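PDB 1TWU: uncharacterized protein YycE, which is of unknown function but belongs to the vicinal oxygen chelate superfamily and may act as a glyoxalase or fosfomycin resistance protein. Local coordinates for residues 77-91 / 125-137. Residues are numbered along the deposited sequence; the frame is centred on the assembly and turned at random.
Sequences PDSLLVFYVPNAVEL and GWRIVFMNSKGIS
The first and last strands of the C-terminal βαβββ module of this vicinal oxygen chelate fold, 80-84 and 127-131, pair in parallel, L81 and F83 each donating and accepting, between R127, V129 and M131. The straightest bond is F83 N to V129 O (2.7 Å, 176°). On one face the F83 and F130 rings lie nearly parallel (17°) but slid apart, centroids 5.6 Å away, while I128 CG2 meets the F83 edge. W126, CG anti to the backbone N (chi1 -163°), swings its indole beneath L81, whose CB sits over the six-membered ring, 3.9 Å from its centroid; a water joins W126 NE1 to S79 OG and L80 O. On the other face the Y84 ring is sandwiched between V82 CG1 and G135 CA (3.6 Å from its centroid). N132 ND2 donates to V85 O (3.1 Å) and weakly to P86 O, tying the exit of strand 127-131 to the turn that leads into helix 88-100, which N87 caps. F5 and F8 of the second subunit meet F83 edge-to-face. The contact thus fixes one side of 80-84, while the other pairs antiparallel with a strand of that subunit and continues the sheet across the interface.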
loop_
_atom_site.group_PDB
_atom_site.type_symbol
_atom_site.label_atom_id
_atom_site.label_comp_id
_atom_site.label_asym_id
_atom_site.label_seq_id
_atom_site.Cartn_x
_atom_site.Cartn_y
_atom_site.Cartn_z
ATOM N N PRO A 77 8.235 10.221 -6.006
ATOM C CA PRO A 77 7.357 11.304 -5.556
ATOM C C PRO A 77 5.874 11.081 -5.820
ATOM O O PRO A 77 5.035 11.781 -5.260
ATOM C CB PRO A 77 7.910 12.516 -6.296
ATOM C CG PRO A 77 8.425 11.925 -7.566
ATOM C CD PRO A 77 9.129 10.685 -7.082
ATOM N N ASP A 78 5.558 10.110 -6.672
ATOM C CA ASP A 78 4.172 9.790 -6.998
ATOM C C ASP A 78 3.675 8.526 -6.292
ATOM O O ASP A 78 2.555 8.070 -6.530
ATOM C CB ASP A 78 3.997 9.617 -8.510
ATOM C CG ASP A 78 4.098 10.926 -9.268
ATOM O OD1 ASP A 78 3.835 11.988 -8.666
ATOM O OD2 ASP A 78 4.418 10.890 -10.476
ATOM N N SER A 79 4.516 7.953 -5.440
ATOM C CA SER A 79 4.145 6.757 -4.691
ATOM C C SER A 79 3.637 7.266 -3.338
ATOM O O SER A 79 4.421 7.700 -2.483
ATOM C CB SER A 79 5.359 5.849 -4.522
ATOM O OG SER A 79 4.941 4.567 -4.109
ATOM N N LEU A 80 2.316 7.210 -3.161
ATOM C CA LEU A 80 1.658 7.731 -1.968
ATOM C C LEU A 80 0.863 6.759 -1.091
ATOM O O LEU A 80 0.498 5.653 -1.501
ATOM C CB LEU A 80 0.677 8.837 -2.381
ATOM C CG LEU A 80 0.992 10.150 -3.114
ATOM C CD1 LEU A 80 2.440 10.244 -3.533
ATOM C CD2 LEU A 80 0.044 10.267 -4.308
ATOM N N LEU A 81 0.606 7.220 0.129
ATOM C CA LEU A 81 -0.237 6.535 1.105
ATOM C C LEU A 81 -1.119 7.713 1.511
ATOM O O LEU A 81 -0.662 8.630 2.189
ATOM C CB LEU A 81 0.541 6.023 2.322
ATOM C CG LEU A 81 -0.391 5.522 3.444
ATOM C CD1 LEU A 81 -1.331 4.459 2.901
ATOM C CD2 LEU A 81 0.413 4.960 4.606
ATOM N N VAL A 82 -2.368 7.704 1.067
ATOM C CA VAL A 82 -3.267 8.807 1.361
ATOM C C VAL A 82 -4.296 8.558 2.460
ATOM O O VAL A 82 -5.049 7.581 2.430
ATOM C CB VAL A 82 -4.029 9.251 0.091
ATOM C CG1 VAL A 82 -4.772 10.553 0.364
ATOM C CG2 VAL A 82 -3.066 9.420 -1.072
ATOM N N PHE A 83 -4.314 9.459 3.437
ATOM C CA PHE A 83 -5.264 9.398 4.537
ATOM C C PHE A 83 -6.268 10.518 4.292
ATOM O O PHE A 83 -5.888 11.687 4.271
ATOM C CB PHE A 83 -4.562 9.651 5.870
ATOM C CG PHE A 83 -3.773 8.478 6.387
ATOM C CD1 PHE A 83 -4.423 7.346 6.878
ATOM C CD2 PHE A 83 -2.378 8.516 6.411
ATOM C CE1 PHE A 83 -3.696 6.273 7.390
ATOM C CE2 PHE A 83 -1.643 7.446 6.920
ATOM C CZ PHE A 83 -2.303 6.322 7.412
ATOM N N TYR A 84 -7.535 10.168 4.084
ATOM C CA TYR A 84 -8.587 11.167 3.872
ATOM C C TYR A 84 -9.117 11.578 5.242
ATOM O O TYR A 84 -9.862 10.834 5.876
ATOM C CB TYR A 84 -9.710 10.583 3.010
ATOM C CG TYR A 84 -9.318 10.474 1.557
ATOM C CD1 TYR A 84 -9.329 11.596 0.732
ATOM C CD2 TYR A 84 -8.848 9.271 1.029
ATOM C CE1 TYR A 84 -8.877 11.529 -0.585
ATOM C CE2 TYR A 84 -8.387 9.190 -0.287
ATOM C CZ TYR A 84 -8.403 10.323 -1.088
ATOM O OH TYR A 84 -7.938 10.259 -2.382
ATOM N N VAL A 85 -8.705 12.754 5.706
ATOM C CA VAL A 85 -9.126 13.238 7.014
ATOM C C VAL A 85 -10.043 14.437 6.856
ATOM O O VAL A 85 -9.587 15.578 6.827
ATOM C CB VAL A 85 -7.925 13.659 7.870
ATOM C CG1 VAL A 85 -8.377 13.889 9.300
ATOM C CG2 VAL A 85 -6.844 12.603 7.809
ATOM N N PRO A 86 -11.356 14.191 6.757
ATOM C CA PRO A 86 -12.353 15.255 6.597
ATOM C C PRO A 86 -12.351 16.360 7.673
ATOM O O PRO A 86 -12.698 17.504 7.384
ATOM C CB PRO A 86 -13.672 14.478 6.520
ATOM C CG PRO A 86 -13.382 13.212 7.286
ATOM C CD PRO A 86 -11.997 12.866 6.841
ATOM N N ASN A 87 -11.951 16.023 8.898
ATOM C CA ASN A 87 -11.899 16.997 9.985
ATOM C C ASN A 87 -10.584 17.767 9.920
ATOM O O ASN A 87 -9.553 17.280 10.383
ATOM C CB ASN A 87 -11.994 16.295 11.336
ATOM C CG ASN A 87 -12.131 17.275 12.496
ATOM O OD1 ASN A 87 -11.521 18.348 12.503
ATOM N ND2 ASN A 87 -12.924 16.897 13.493
ATOM N N ALA A 88 -10.635 18.975 9.362
ATOM C CA ALA A 88 -9.458 19.824 9.201
ATOM C C ALA A 88 -8.649 20.081 10.469
ATOM O O ALA A 88 -7.437 20.301 10.394
ATOM C CB ALA A 88 -9.862 21.145 8.575
ATOM N N VAL A 89 -9.307 20.062 11.626
ATOM C CA VAL A 89 -8.614 20.286 12.893
ATOM C C VAL A 89 -7.718 19.098 13.225
ATOM O O VAL A 89 -6.588 19.281 13.677
ATOM C CB VAL A 89 -9.612 20.516 14.059
ATOM C CG1 VAL A 89 -8.878 20.513 15.402
ATOM C CG2 VAL A 89 -10.334 21.844 13.858
ATOM N N GLU A 90 -8.219 17.884 13.009
ATOM C CA GLU A 90 -7.423 16.690 13.275
ATOM C C GLU A 90 -6.282 16.620 12.269
ATOM O O GLU A 90 -5.157 16.259 12.610
ATOM C CB GLU A 90 -8.268 15.430 13.145
ATOM C CG GLU A 90 -9.437 15.373 14.077
ATOM C CD GLU A 90 -10.193 14.087 13.926
ATOM O OE1 GLU A 90 -10.318 13.613 12.774
ATOM O OE2 GLU A 90 -10.667 13.552 14.948
ATOM N N LEU A 91 -6.580 16.957 11.019
ATOM C CA LEU A 91 -5.564 16.940 9.978
ATOM C C LEU A 91 -4.421 17.864 10.409
ATOM O O LEU A 91 -3.265 17.448 10.466
ATOM C CB LEU A 91 -6.172 17.399 8.647
ATOM C CG LEU A 91 -5.391 17.150 7.352
ATOM C CD1 LEU A 91 -6.341 17.244 6.172
ATOM C CD2 LEU A 91 -4.249 18.141 7.207
ATOM N N GLY A 125 11.256 8.165 2.730
ATOM C CA GLY A 125 10.787 8.882 1.559
ATOM C C GLY A 125 9.437 8.525 0.985
ATOM O O GLY A 125 9.099 8.977 -0.110
ATOM N N TRP A 126 8.670 7.697 1.686
ATOM C CA TRP A 126 7.343 7.351 1.199
ATOM C C TRP A 126 6.517 8.608 1.462
ATOM O O TRP A 126 6.656 9.223 2.517
ATOM C CB TRP A 126 6.777 6.152 1.968
ATOM C CG TRP A 126 5.611 5.488 1.271
ATOM C CD1 TRP A 126 5.252 5.620 -0.050
ATOM C CD2 TRP A 126 4.682 4.556 1.844
ATOM N NE1 TRP A 126 4.163 4.830 -0.326
ATOM C CE2 TRP A 126 3.793 4.167 0.815
ATOM C CE3 TRP A 126 4.518 4.009 3.125
ATOM C CZ2 TRP A 126 2.754 3.253 1.031
ATOM C CZ3 TRP A 126 3.489 3.100 3.337
ATOM C CH2 TRP A 126 2.621 2.733 2.294
ATOM N N ARG A 127 5.690 9.003 0.496
ATOM C CA ARG A 127 4.864 10.203 0.627
ATOM C C ARG A 127 3.555 9.925 1.378
ATOM O O ARG A 127 2.654 9.259 0.865
ATOM C CB ARG A 127 4.545 10.785 -0.761
ATOM C CG ARG A 127 5.751 11.285 -1.570
ATOM C CD ARG A 127 6.375 12.513 -0.942
ATOM N NE ARG A 127 7.599 12.951 -1.616
ATOM C CZ ARG A 127 7.654 13.849 -2.600
ATOM N NH1 ARG A 127 6.552 14.426 -3.058
ATOM N NH2 ARG A 127 8.826 14.197 -3.104
ATOM N N ILE A 128 3.462 10.437 2.599
ATOM C CA ILE A 128 2.263 10.254 3.406
ATOM C C ILE A 128 1.398 11.513 3.234
ATOM O O ILE A 128 1.760 12.612 3.670
ATOM C CB ILE A 128 2.619 10.039 4.906
ATOM C CG1 ILE A 128 3.763 9.027 5.035
ATOM C CG2 ILE A 128 1.398 9.526 5.669
ATOM C CD1 ILE A 128 3.500 7.703 4.354
ATOM N N VAL A 129 0.254 11.345 2.586
ATOM C CA VAL A 129 -0.635 12.466 2.332
ATOM C C VAL A 129 -1.868 12.481 3.225
ATOM O O VAL A 129 -2.482 11.450 3.498
ATOM C CB VAL A 129 -1.087 12.476 0.845
ATOM C CG1 VAL A 129 -1.845 13.767 0.521
ATOM C CG2 VAL A 129 0.125 12.324 -0.053
ATOM N N PHE A 130 -2.211 13.673 3.688
ATOM C CA PHE A 130 -3.388 13.878 4.516
ATOM C C PHE A 130 -4.269 14.839 3.712
ATOM O O PHE A 130 -3.972 16.032 3.599
ATOM C CB PHE A 130 -2.965 14.473 5.860
ATOM C CG PHE A 130 -2.039 13.581 6.635
ATOM C CD1 PHE A 130 -2.544 12.625 7.516
ATOM C CD2 PHE A 130 -0.663 13.650 6.438
ATOM C CE1 PHE A 130 -1.690 11.746 8.190
ATOM C CE2 PHE A 130 0.198 12.780 7.103
ATOM C CZ PHE A 130 -0.317 11.824 7.982
ATOM N N MET A 131 -5.331 14.297 3.121
ATOM C CA MET A 131 -6.242 15.082 2.296
ATOM C C MET A 131 -7.526 15.433 3.048
ATOM O O MET A 131 -8.187 14.566 3.635
ATOM C CB MET A 131 -6.562 14.312 1.006
ATOM C CG MET A 131 -7.446 15.051 -0.006
ATOM S SD MET A 131 -6.839 16.668 -0.560
ATOM C CE MET A 131 -5.290 16.235 -1.263
ATOM N N ASN A 132 -7.866 16.718 3.033
ATOM C CA ASN A 132 -9.058 17.196 3.717
ATOM C C ASN A 132 -10.310 16.908 2.909
ATOM O O ASN A 132 -10.900 17.814 2.329
ATOM C CB ASN A 132 -8.961 18.702 3.965
ATOM C CG ASN A 132 -10.009 19.196 4.946
ATOM O OD1 ASN A 132 -10.341 20.380 4.972
ATOM N ND2 ASN A 132 -10.523 18.289 5.772
ATOM N N SER A 133 -10.709 15.646 2.855
ATOM C CA SER A 133 -11.915 15.279 2.128
ATOM C C SER A 133 -12.400 13.926 2.608
ATOM O O SER A 133 -11.875 13.380 3.573
ATOM C CB SER A 133 -11.663 15.256 0.613
ATOM O OG SER A 133 -10.858 14.161 0.222
ATOM N N LYS A 134 -13.410 13.387 1.944
ATOM C CA LYS A 134 -13.948 12.096 2.331
ATOM C C LYS A 134 -13.547 11.008 1.339
ATOM O O LYS A 134 -13.910 9.842 1.505
ATOM C CB LYS A 134 -15.474 12.181 2.443
ATOM C CG LYS A 134 -15.971 13.150 3.516
ATOM C CD LYS A 134 -17.480 13.031 3.741
ATOM C CE LYS A 134 -18.293 13.556 2.559
ATOM N NZ LYS A 134 -18.201 15.045 2.404
ATOM N N GLY A 135 -12.796 11.396 0.311
ATOM C CA GLY A 135 -12.349 10.441 -0.690
ATOM C C GLY A 135 -13.231 10.396 -1.922
ATOM O O GLY A 135 -13.821 11.406 -2.308
ATOM N N ILE A 136 -13.310 9.232 -2.560
ATOM C CA ILE A 136 -14.151 9.083 -3.742
ATOM C C ILE A 136 -15.392 8.287 -3.358
ATOM O O ILE A 136 -15.340 7.439 -2.466
ATOM C CB ILE A 136 -13.402 8.370 -4.910
ATOM C CG1 ILE A 136 -12.935 6.981 -4.487
ATOM C CG2 ILE A 136 -12.209 9.208 -5.356
ATOM C CD1 ILE A 136 -12.127 6.281 -5.564
ATOM N N SER A 137 -16.509 8.578 -4.020
ATOM C CA SER A 137 -17.772 7.901 -3.742
ATOM C C SER A 137 -17.755 6.464 -4.249
ATOM O O SER A 137 -18.301 5.556 -3.613
ATOM C CB SER A 137 -18.926 8.648 -4.410
ATOM O OG SER A 137 -18.833 8.563 -5.822
HETATM O O HOH W 1 3.959 13.846 -3.804
HETATM O O HOH W 2 2.375 3.820 -2.705
#